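Local coordinates for glucose-6-phosphate isomerase (PDB 6OTU), which catalyses the reversible isomerization of glucose-6-phosphate to fructose-6-phosphate, at residues Ile375-Val380 and His386-Ser391; Ser391-Thr396 and Val431-Ala436; Thr333-Tyr338 and Tyr344-Leu349. All blocks are in the same frame, centred on the assembly; numbering follows the deposited sequence.

Contact 1 (Ile375-Val380 and His386-Ser391); sequences IIWGDV and HSFFQS. With G6Q (glucose-6-phosphate), chain E.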
loop_
_atom_site.group_PDB
_atom_site.type_symbol
_atom_site.label_atom_id
_atom_site.label_comp_id
_atom_site.label_asym_id
_atom_site.label_seq_id
_atom_site.Cartn_x
_atom_site.Cartn_y
_atom_site.Cartn_z
ATOM N N ILE A 375 -6.594 10.479 -1.788
ATOM C CA ILE A 375 -5.597 9.419 -1.718
ATOM C C ILE A 375 -6.315 8.117 -1.401
ATOM O O ILE A 375 -7.133 8.045 -0.475
ATOM C CB ILE A 375 -4.522 9.725 -0.666
ATOM C CG1 ILE A 375 -3.998 11.157 -0.795
ATOM C CG2 ILE A 375 -3.364 8.738 -0.780
ATOM C CD1 ILE A 375 -3.391 11.449 -2.098
ATOM N N ILE A 376 -6.052 7.095 -2.194
ATOM C CA ILE A 376 -6.610 5.776 -1.942
ATOM C C ILE A 376 -5.465 4.912 -1.440
ATOM O O ILE A 376 -4.410 4.843 -2.075
ATOM C CB ILE A 376 -7.294 5.200 -3.190
ATOM C CG1 ILE A 376 -8.501 6.078 -3.556
ATOM C CG2 ILE A 376 -7.747 3.759 -2.952
ATOM C CD1 ILE A 376 -9.135 5.768 -4.917
ATOM N N TRP A 377 -5.649 4.324 -0.261
ATOM C CA TRP A 377 -4.622 3.531 0.392
ATOM C C TRP A 377 -5.319 2.493 1.263
ATOM O O TRP A 377 -6.539 2.507 1.410
ATOM C CB TRP A 377 -3.696 4.427 1.214
ATOM C CG TRP A 377 -4.386 5.075 2.355
ATOM C CD1 TRP A 377 -5.367 6.037 2.298
ATOM C CD2 TRP A 377 -4.185 4.786 3.740
ATOM N NE1 TRP A 377 -5.774 6.374 3.577
ATOM C CE2 TRP A 377 -5.059 5.625 4.477
ATOM C CE3 TRP A 377 -3.347 3.903 4.434
ATOM C CZ2 TRP A 377 -5.117 5.603 5.873
ATOM C CZ3 TRP A 377 -3.397 3.888 5.829
ATOM C CH2 TRP A 377 -4.278 4.734 6.531
ATOM N N GLY A 378 -4.549 1.595 1.844
ATOM C CA GLY A 378 -5.135 0.586 2.705
ATOM C C GLY A 378 -4.367 -0.719 2.642
ATOM O O GLY A 378 -3.397 -0.869 1.901
ATOM N N ASP A 379 -4.839 -1.672 3.447
ATOM C CA ASP A 379 -4.271 -3.011 3.528
ATOM C C ASP A 379 -5.315 -3.914 4.173
ATOM O O ASP A 379 -6.410 -3.466 4.523
ATOM C CB ASP A 379 -2.949 -3.007 4.302
ATOM C CG ASP A 379 -1.941 -4.001 3.744
ATOM O OD1 ASP A 379 -2.349 -5.117 3.350
ATOM O OD2 ASP A 379 -0.736 -3.664 3.693
ATOM N N VAL A 380 -4.966 -5.197 4.344
ATOM C CA VAL A 380 -5.963 -6.192 4.736
ATOM C C VAL A 380 -6.172 -6.188 6.250
ATOM O O VAL A 380 -5.317 -5.776 7.037
ATOM C CB VAL A 380 -5.603 -7.612 4.233
ATOM C CG1 VAL A 380 -5.405 -7.646 2.706
ATOM C CG2 VAL A 380 -4.397 -8.162 4.970
ATOM N N HIS A 386 -3.514 -4.111 13.883
ATOM C CA HIS A 386 -2.309 -4.112 14.697
ATOM C C HIS A 386 -1.327 -3.030 14.292
ATOM O O HIS A 386 -0.240 -2.940 14.880
ATOM C CB HIS A 386 -1.618 -5.481 14.627
ATOM C CG HIS A 386 -2.514 -6.623 14.991
ATOM N ND1 HIS A 386 -2.447 -7.260 16.212
ATOM C CD2 HIS A 386 -3.515 -7.227 14.304
ATOM C CE1 HIS A 386 -3.360 -8.215 16.260
ATOM N NE2 HIS A 386 -4.033 -8.206 15.123
ATOM N N SER A 387 -1.679 -2.203 13.313
ATOM C CA SER A 387 -0.717 -1.236 12.800
ATOM C C SER A 387 -1.341 0.148 12.691
ATOM O O SER A 387 -1.491 0.833 13.712
ATOM C CB SER A 387 -0.144 -1.703 11.453
ATOM O OG SER A 387 -1.094 -1.617 10.415
ATOM N N PHE A 388 -1.706 0.571 11.474
ATOM C CA PHE A 388 -2.127 1.956 11.286
ATOM C C PHE A 388 -3.535 2.225 11.779
ATOM O O PHE A 388 -3.935 3.392 11.830
ATOM C CB PHE A 388 -2.009 2.397 9.814
ATOM C CG PHE A 388 -2.760 1.542 8.840
ATOM C CD1 PHE A 388 -4.120 1.737 8.621
ATOM C CD2 PHE A 388 -2.097 0.574 8.094
ATOM C CE1 PHE A 388 -4.811 0.959 7.702
ATOM C CE2 PHE A 388 -2.788 -0.216 7.179
ATOM C CZ PHE A 388 -4.151 -0.020 6.984
ATOM N N PHE A 389 -4.290 1.194 12.164
ATOM C CA PHE A 389 -5.551 1.467 12.841
ATOM C C PHE A 389 -5.355 2.261 14.127
ATOM O O PHE A 389 -6.274 2.979 14.534
ATOM C CB PHE A 389 -6.301 0.169 13.122
ATOM C CG PHE A 389 -7.345 -0.141 12.089
ATOM C CD1 PHE A 389 -7.147 0.240 10.767
ATOM C CD2 PHE A 389 -8.517 -0.807 12.429
ATOM C CE1 PHE A 389 -8.105 -0.034 9.806
ATOM C CE2 PHE A 389 -9.474 -1.091 11.476
ATOM C CZ PHE A 389 -9.273 -0.697 10.160
ATOM N N GLN A 390 -4.175 2.179 14.759
ATOM C CA GLN A 390 -3.858 3.102 15.847
ATOM C C GLN A 390 -4.223 4.543 15.488
ATOM O O GLN A 390 -4.838 5.253 16.293
ATOM C CB GLN A 390 -2.371 3.024 16.197
ATOM C CG GLN A 390 -1.917 4.144 17.135
ATOM C CD GLN A 390 -2.670 4.131 18.461
ATOM O OE1 GLN A 390 -2.851 3.075 19.066
ATOM N NE2 GLN A 390 -3.114 5.296 18.911
ATOM N N SER A 391 -3.862 4.988 14.273
ATOM C CA SER A 391 -4.123 6.376 13.879
ATOM C C SER A 391 -5.596 6.622 13.539
ATOM O O SER A 391 -6.114 7.720 13.782
ATOM C CB SER A 391 -3.232 6.765 12.693
ATOM O OG SER A 391 -3.319 8.153 12.465
HETATM C C1 G6Q E . 3.626 -3.287 17.563
HETATM C C2 G6Q E . 2.144 -3.470 17.903
HETATM C C3 G6Q E . 1.493 -4.655 17.199
HETATM C C4 G6Q E . 1.964 -6.021 17.712
HETATM C C5 G6Q E . 1.041 -7.144 17.235
HETATM C C6 G6Q E . 1.578 -8.515 17.569
HETATM O O1 G6Q E . 4.266 -2.486 18.159
HETATM O O2 G6Q E . 1.959 -3.595 19.308
HETATM O O3 G6Q E . 1.732 -4.575 15.792
HETATM O O4 G6Q E . 3.288 -6.289 17.257
HETATM O O5 G6Q E . -0.256 -6.955 17.810
HETATM O O6 G6Q E . 1.792 -8.570 19.007
HETATM P P G6Q E . 2.563 -9.838 19.650
HETATM O O1P G6Q E . 3.971 -9.825 19.080
HETATM O O2P G6Q E . 2.534 -9.568 21.150
HETATM O O3P G6Q E . 1.782 -11.075 19.257
#
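W377 and F388 make the main contact, ring against ring. The CZ3 corner of the indole comes over one face of F388, shifted toward the rim, with CZ3 of W377 3.6 Å from CD1 of F388. The ring planes meet obliquely, at 54°. In both residues CG sits between the backbone N and the carbonyl carbon (chi1 66° for W377, 56° for F388), and with these torsions the two side chains run past one another in opposite directions and overlap at their ring ends.

Past the end of the strand, contacts pass to the far end of the phenyl ring. The backbone N of D379 lies at the ring edge, 4.0 Å from CZ of F388, and CB of D379 is as close to CE2. The carboxylate of D379 turns back on its own chain, where OD1 accepts the N-H of V380 through its anti lone pair at 2.8 Å.

This pairing ties strand 375-377, outermost of the mixed sheet within the chain, to the turn before helix 389-394; this turn carries H386, an active-site residue.

The ligand is held by H386. O3 of glucose-6-phosphate donates to the backbone O of H386 at 2.7 Å, and ND1 of H386 is hydrogen-bonded to O5 of the ligand at 2.7 Å, in the imidazole plane. NE2 of H386 is bonded to E217 of the second subunit; S160, S210 and T215 of that subunit also bond the ligand.

Contact 2 (Ser391-Thr396 and Val431-Ala436); sequences SLHQGT and VAQSLA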
loop_
_atom_site.group_PDB
_atom_site.type_symbol
_atom_site.label_atom_id
_atom_site.label_comp_id
_atom_site.label_asym_id
_atom_site.label_seq_id
_atom_site.Cartn_x
_atom_site.Cartn_y
_atom_site.Cartn_z
ATOM N N SER A 391 -3.862 4.988 14.273
ATOM C CA SER A 391 -4.123 6.376 13.879
ATOM C C SER A 391 -5.596 6.622 13.539
ATOM O O SER A 391 -6.114 7.720 13.782
ATOM C CB SER A 391 -3.232 6.765 12.693
ATOM O OG SER A 391 -3.319 8.153 12.465
ATOM N N LEU A 392 -6.287 5.631 12.980
ATOM C CA LEU A 392 -7.717 5.802 12.743
ATOM C C LEU A 392 -8.465 5.999 14.059
ATOM O O LEU A 392 -9.346 6.859 14.150
ATOM C CB LEU A 392 -8.268 4.603 11.965
ATOM C CG LEU A 392 -8.184 4.637 10.420
ATOM C CD1 LEU A 392 -6.802 4.833 9.896
ATOM C CD2 LEU A 392 -8.756 3.370 9.813
ATOM N N HIS A 393 -8.087 5.246 15.108
ATOM C CA HIS A 393 -8.778 5.306 16.396
ATOM C C HIS A 393 -8.375 6.521 17.235
ATOM O O HIS A 393 -9.197 7.019 18.012
ATOM C CB HIS A 393 -8.523 4.023 17.216
ATOM C CG HIS A 393 -9.335 2.842 16.770
ATOM N ND1 HIS A 393 -10.714 2.822 16.818
ATOM C CD2 HIS A 393 -8.961 1.646 16.258
ATOM C CE1 HIS A 393 -11.153 1.671 16.341
ATOM N NE2 HIS A 393 -10.110 0.942 15.986
ATOM N N GLN A 394 -7.130 7.015 17.105
ATOM C CA GLN A 394 -6.606 7.984 18.066
ATOM C C GLN A 394 -5.701 9.050 17.466
ATOM O O GLN A 394 -5.212 9.901 18.214
ATOM C CB GLN A 394 -5.837 7.274 19.200
ATOM C CG GLN A 394 -6.717 6.581 20.233
ATOM C CD GLN A 394 -5.934 6.209 21.477
ATOM O OE1 GLN A 394 -4.780 5.792 21.386
ATOM N NE2 GLN A 394 -6.549 6.369 22.649
ATOM N N GLY A 395 -5.452 9.033 16.161
ATOM C CA GLY A 395 -4.721 10.106 15.524
ATOM C C GLY A 395 -5.574 11.347 15.357
ATOM O O GLY A 395 -6.746 11.396 15.721
ATOM N N THR A 396 -4.970 12.364 14.761
ATOM C CA THR A 396 -5.577 13.683 14.675
ATOM C C THR A 396 -6.446 13.884 13.427
ATOM O O THR A 396 -7.132 14.903 13.331
ATOM C CB THR A 396 -4.472 14.763 14.735
ATOM O OG1 THR A 396 -3.515 14.543 13.694
ATOM C CG2 THR A 396 -3.731 14.711 16.067
ATOM N N VAL A 431 -16.705 -6.162 11.761
ATOM C CA VAL A 431 -17.895 -5.519 12.320
ATOM C C VAL A 431 -17.539 -4.730 13.578
ATOM O O VAL A 431 -17.935 -3.570 13.742
ATOM C CB VAL A 431 -18.983 -6.572 12.608
ATOM C CG1 VAL A 431 -20.086 -5.978 13.456
ATOM C CG2 VAL A 431 -19.538 -7.171 11.286
ATOM N N ALA A 432 -16.786 -5.351 14.490
ATOM C CA ALA A 432 -16.479 -4.685 15.753
ATOM C C ALA A 432 -15.711 -3.388 15.528
ATOM O O ALA A 432 -15.916 -2.410 16.259
ATOM C CB ALA A 432 -15.691 -5.609 16.676
ATOM N N GLN A 433 -14.840 -3.354 14.510
ATOM C CA GLN A 433 -13.980 -2.192 14.287
ATOM C C GLN A 433 -14.747 -1.037 13.658
ATOM O O GLN A 433 -14.563 0.124 14.046
ATOM C CB GLN A 433 -12.781 -2.586 13.417
ATOM C CG GLN A 433 -11.787 -3.471 14.143
ATOM C CD GLN A 433 -10.651 -2.675 14.792
ATOM O OE1 GLN A 433 -10.562 -1.451 14.637
ATOM N NE2 GLN A 433 -9.780 -3.374 15.533
ATOM N N SER A 434 -15.605 -1.342 12.688
ATOM C CA SER A 434 -16.487 -0.332 12.109
ATOM C C SER A 434 -17.362 0.322 13.187
ATOM O O SER A 434 -17.396 1.552 13.318
ATOM C CB SER A 434 -17.333 -0.984 11.009
ATOM O OG SER A 434 -18.440 -0.199 10.641
ATOM N N LEU A 435 -18.053 -0.489 13.993
ATOM C CA LEU A 435 -18.818 0.050 15.120
ATOM C C LEU A 435 -17.943 0.869 16.062
ATOM O O LEU A 435 -18.331 1.964 16.488
ATOM C CB LEU A 435 -19.493 -1.087 15.879
ATOM C CG LEU A 435 -20.690 -1.664 15.128
ATOM C CD1 LEU A 435 -21.269 -2.820 15.895
ATOM C CD2 LEU A 435 -21.751 -0.607 14.918
ATOM N N ALA A 436 -16.755 0.358 16.397
ATOM C CA ALA A 436 -15.873 1.075 17.311
ATOM C C ALA A 436 -15.429 2.404 16.714
ATOM O O ALA A 436 -15.427 3.429 17.405
ATOM C CB ALA A 436 -14.670 0.200 17.662
HETATM O O HOH W 1 -12.736 4.555 17.696
#
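The imidazole of H393 meets the segment 431-436 through its rim: the amide carbonyl of Q433 and a water both lie at the ring edge, close to its plane, while the methyl group of A436 approaches obliquely. NE2 of H393 donates to OE1 of Q433 at 2.8 Å. On the histidine side the bond is nearly straight, with an N-H...O angle of 166° and the oxygen only slightly out of the ring plane. On the glutamine side the donor is tilted 25° from the carbonyl plane; ring and amide planes are 48° apart, and the two side chains cross at about a right angle. A bend in the glutamine chain at chi2 brings OE1 round to the histidine.

ND1 of H393 is taken up by the water at 2.8 Å, and that water in turn donates to the backbone O of A436 at 2.9 Å. Both ring nitrogens are therefore engaged, one directly and one through solvent, with the same helix, which should hold the rotation of the buried imidazole. Apolar contact is slight: CE1 of H393 lies 4.0 Å from CB of A436.

The bond joins the short helix 389-394 to the long helix 422-439, where L437 also touches H393. L392 packs on strand 401-406 of the mixed sheet, S434 reaches the same strand at F403, and Q394 faces the second subunit, where its carbonyl accepts from S360 of that subunit.

Contact 3 (Thr333-Tyr338 and Tyr344-Leu349); sequences TAVIPY and YFTAHL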
loop_
_atom_site.group_PDB
_atom_site.type_symbol
_atom_site.label_atom_id
_atom_site.label_comp_id
_atom_site.label_asym_id
_atom_site.label_seq_id
_atom_site.Cartn_x
_atom_site.Cartn_y
_atom_site.Cartn_z
ATOM N N THR A 333 -9.183 7.980 1.564
ATOM C CA THR A 333 -10.062 6.840 1.806
ATOM C C THR A 333 -9.187 5.603 1.940
ATOM O O THR A 333 -8.362 5.334 1.060
ATOM C CB THR A 333 -11.077 6.606 0.663
ATOM O OG1 THR A 333 -11.839 7.787 0.425
ATOM C CG2 THR A 333 -12.046 5.497 1.040
ATOM N N ALA A 334 -9.393 4.848 3.019
ATOM C CA ALA A 334 -8.743 3.558 3.236
ATOM C C ALA A 334 -9.677 2.426 2.820
ATOM O O ALA A 334 -10.797 2.309 3.343
ATOM C CB ALA A 334 -8.349 3.379 4.701
ATOM N N VAL A 335 -9.210 1.578 1.917
ATOM C CA VAL A 335 -9.930 0.373 1.522
ATOM C C VAL A 335 -9.336 -0.801 2.295
ATOM O O VAL A 335 -8.139 -1.085 2.180
ATOM C CB VAL A 335 -9.856 0.148 0.000
ATOM C CG1 VAL A 335 -10.809 -0.952 -0.423
ATOM C CG2 VAL A 335 -10.166 1.459 -0.764
ATOM N N ILE A 336 -10.165 -1.483 3.085
ATOM C CA ILE A 336 -9.678 -2.479 4.042
ATOM C C ILE A 336 -10.318 -3.837 3.777
ATOM O O ILE A 336 -11.381 -4.137 4.335
ATOM C CB ILE A 336 -9.952 -2.037 5.494
ATOM C CG1 ILE A 336 -9.357 -0.646 5.771
ATOM C CG2 ILE A 336 -9.442 -3.078 6.487
ATOM C CD1 ILE A 336 -7.822 -0.571 5.648
ATOM N N PRO A 337 -9.728 -4.687 2.936
ATOM C CA PRO A 337 -10.328 -6.017 2.689
ATOM C C PRO A 337 -9.960 -7.024 3.786
ATOM O O PRO A 337 -8.785 -7.206 4.124
ATOM C CB PRO A 337 -9.753 -6.430 1.319
ATOM C CG PRO A 337 -8.853 -5.213 0.844
ATOM C CD PRO A 337 -8.560 -4.403 2.075
ATOM N N TYR A 338 -10.978 -7.666 4.364
ATOM C CA TYR A 338 -10.759 -8.758 5.322
ATOM C C TYR A 338 -10.706 -10.065 4.540
ATOM O O TYR A 338 -11.583 -10.922 4.621
ATOM C CB TYR A 338 -11.840 -8.775 6.402
ATOM C CG TYR A 338 -11.546 -7.802 7.537
ATOM C CD1 TYR A 338 -11.480 -6.437 7.287
ATOM C CD2 TYR A 338 -11.310 -8.248 8.847
ATOM C CE1 TYR A 338 -11.208 -5.542 8.288
ATOM C CE2 TYR A 338 -11.023 -7.343 9.870
ATOM C CZ TYR A 338 -10.974 -5.985 9.581
ATOM O OH TYR A 338 -10.684 -5.040 10.557
ATOM N N TYR A 344 -3.941 -7.830 -3.167
ATOM C CA TYR A 344 -3.466 -6.870 -4.159
ATOM C C TYR A 344 -4.568 -5.978 -4.708
ATOM O O TYR A 344 -4.306 -5.188 -5.623
ATOM C CB TYR A 344 -2.757 -7.582 -5.317
ATOM C CG TYR A 344 -1.574 -8.426 -4.899
ATOM C CD1 TYR A 344 -0.287 -7.895 -4.840
ATOM C CD2 TYR A 344 -1.751 -9.760 -4.550
ATOM C CE1 TYR A 344 0.792 -8.687 -4.458
ATOM C CE2 TYR A 344 -0.696 -10.546 -4.160
ATOM C CZ TYR A 344 0.572 -10.016 -4.117
ATOM O OH TYR A 344 1.599 -10.841 -3.718
ATOM N N PHE A 345 -5.782 -6.059 -4.161
ATOM C CA PHE A 345 -6.908 -5.313 -4.722
ATOM C C PHE A 345 -6.793 -3.811 -4.456
ATOM O O PHE A 345 -7.124 -3.000 -5.329
ATOM C CB PHE A 345 -8.215 -5.862 -4.161
ATOM C CG PHE A 345 -9.443 -5.346 -4.849
ATOM C CD1 PHE A 345 -9.558 -5.399 -6.230
ATOM C CD2 PHE A 345 -10.502 -4.840 -4.108
ATOM C CE1 PHE A 345 -10.703 -4.936 -6.878
ATOM C CE2 PHE A 345 -11.661 -4.378 -4.735
ATOM C CZ PHE A 345 -11.758 -4.428 -6.133
ATOM N N THR A 346 -6.330 -3.418 -3.264
ATOM C CA THR A 346 -6.220 -1.994 -2.937
ATOM C C THR A 346 -5.190 -1.287 -3.820
ATOM O O THR A 346 -5.378 -0.123 -4.199
ATOM C CB THR A 346 -5.863 -1.823 -1.457
ATOM O OG1 THR A 346 -6.935 -2.317 -0.644
ATOM C CG2 THR A 346 -5.635 -0.360 -1.113
ATOM N N ALA A 347 -4.092 -1.965 -4.151
ATOM C CA ALA A 347 -3.105 -1.356 -5.032
ATOM C C ALA A 347 -3.717 -1.039 -6.389
ATOM O O ALA A 347 -3.483 0.040 -6.949
ATOM C CB ALA A 347 -1.893 -2.276 -5.186
ATOM N N HIS A 348 -4.543 -1.950 -6.910
ATOM C CA HIS A 348 -5.212 -1.701 -8.181
ATOM C C HIS A 348 -6.260 -0.598 -8.071
ATOM O O HIS A 348 -6.383 0.238 -8.975
ATOM C CB HIS A 348 -5.875 -2.967 -8.694
ATOM C CG HIS A 348 -6.871 -2.693 -9.772
ATOM N ND1 HIS A 348 -6.510 -2.153 -10.990
ATOM C CD2 HIS A 348 -8.219 -2.840 -9.806
ATOM C CE1 HIS A 348 -7.590 -1.997 -11.735
ATOM N NE2 HIS A 348 -8.639 -2.409 -11.042
ATOM N N LEU A 349 -7.060 -0.611 -7.003
ATOM C CA LEU A 349 -8.036 0.457 -6.803
ATOM C C LEU A 349 -7.342 1.810 -6.731
ATOM O O LEU A 349 -7.827 2.806 -7.284
ATOM C CB LEU A 349 -8.828 0.208 -5.521
ATOM C CG LEU A 349 -9.681 -1.052 -5.465
ATOM C CD1 LEU A 349 -10.425 -1.155 -4.135
ATOM C CD2 LEU A 349 -10.652 -1.035 -6.639
#
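V335, P337 and T346 meet where every second side chain of the strand turns to the helix: V335 and P337 point toward segment 344-349, while A334 and I336 between them point away. The side chains of V335 and T346 pass alongside, pointing opposite ways, and the threonine hydroxyl lies by the strand backbone. OG1 of T346 makes a weak hydrogen bond to the carbonyl O of V335 at 3.3 Å. The torsion explains the choice of branch: OG1 stands anti to the carbonyl carbon of T346 (chi1 -65°), which turns the hydroxyl to the strand, whereas CG2 comes no closer than 4.2 Å to the same carbonyl oxygen.

The proline ring lies obliquely across the threonine side chain. CG of P337 comes to 3.8 Å from OG1 of T346, and CD is equally near, so the hydroxyl is flanked by apolar carbon next to its weak bond.

One helical turn further on, L349 meets V335 at about a right angle, with CD1 of L349 3.7 Å from CG1 of V335. That valine methyl is anti to the backbone N (chi1 -170°) and also lies near OG1 of T346. Within the helix, CG of L349 sits over the centre of the F345 ring, 3.9 Å above its plane, so the leucine packs on the phenyl as well as on the strand. Y476 of helix 466-487 touches both V335 and L349.

The segments run roughly antiparallel (150° between strand 333-337 and helix 345-349), with their axes 9.1 Å apart, as the first strand and the helix of a beta-alpha-beta unit do. This unit continues from strand 332-337 through helix 345-357 to strand 375-377, a crossover that places strand 375-377 beside 332-337 in the parallel part of the mixed sheet in this SIS-clan isomerase fold.

How the contacts relate
Contacts 1 and 3 meet in the mixed sheet, where the neighbouring strands 375-377 and 332-337 are joined by probable hydrogen bonds, W377 O to V335 N and I375 O to T333 N, both 2.9 Å; their centres are 10 Å apart. Contact 2 follows contact 1 along helix 389-394, sharing S391, and CD2 of F389 comes close to OE1 of Q433, at 3.1 Å. Contacts 2 and 3 are more remote, about 17 Å between centres. Contact 1 holds H386 and its bound sugar phosphate; the side chain of Q433 lies about 7 Å from that of H386, and that of L349 about 11 Å from that of E355, the likely proton donor.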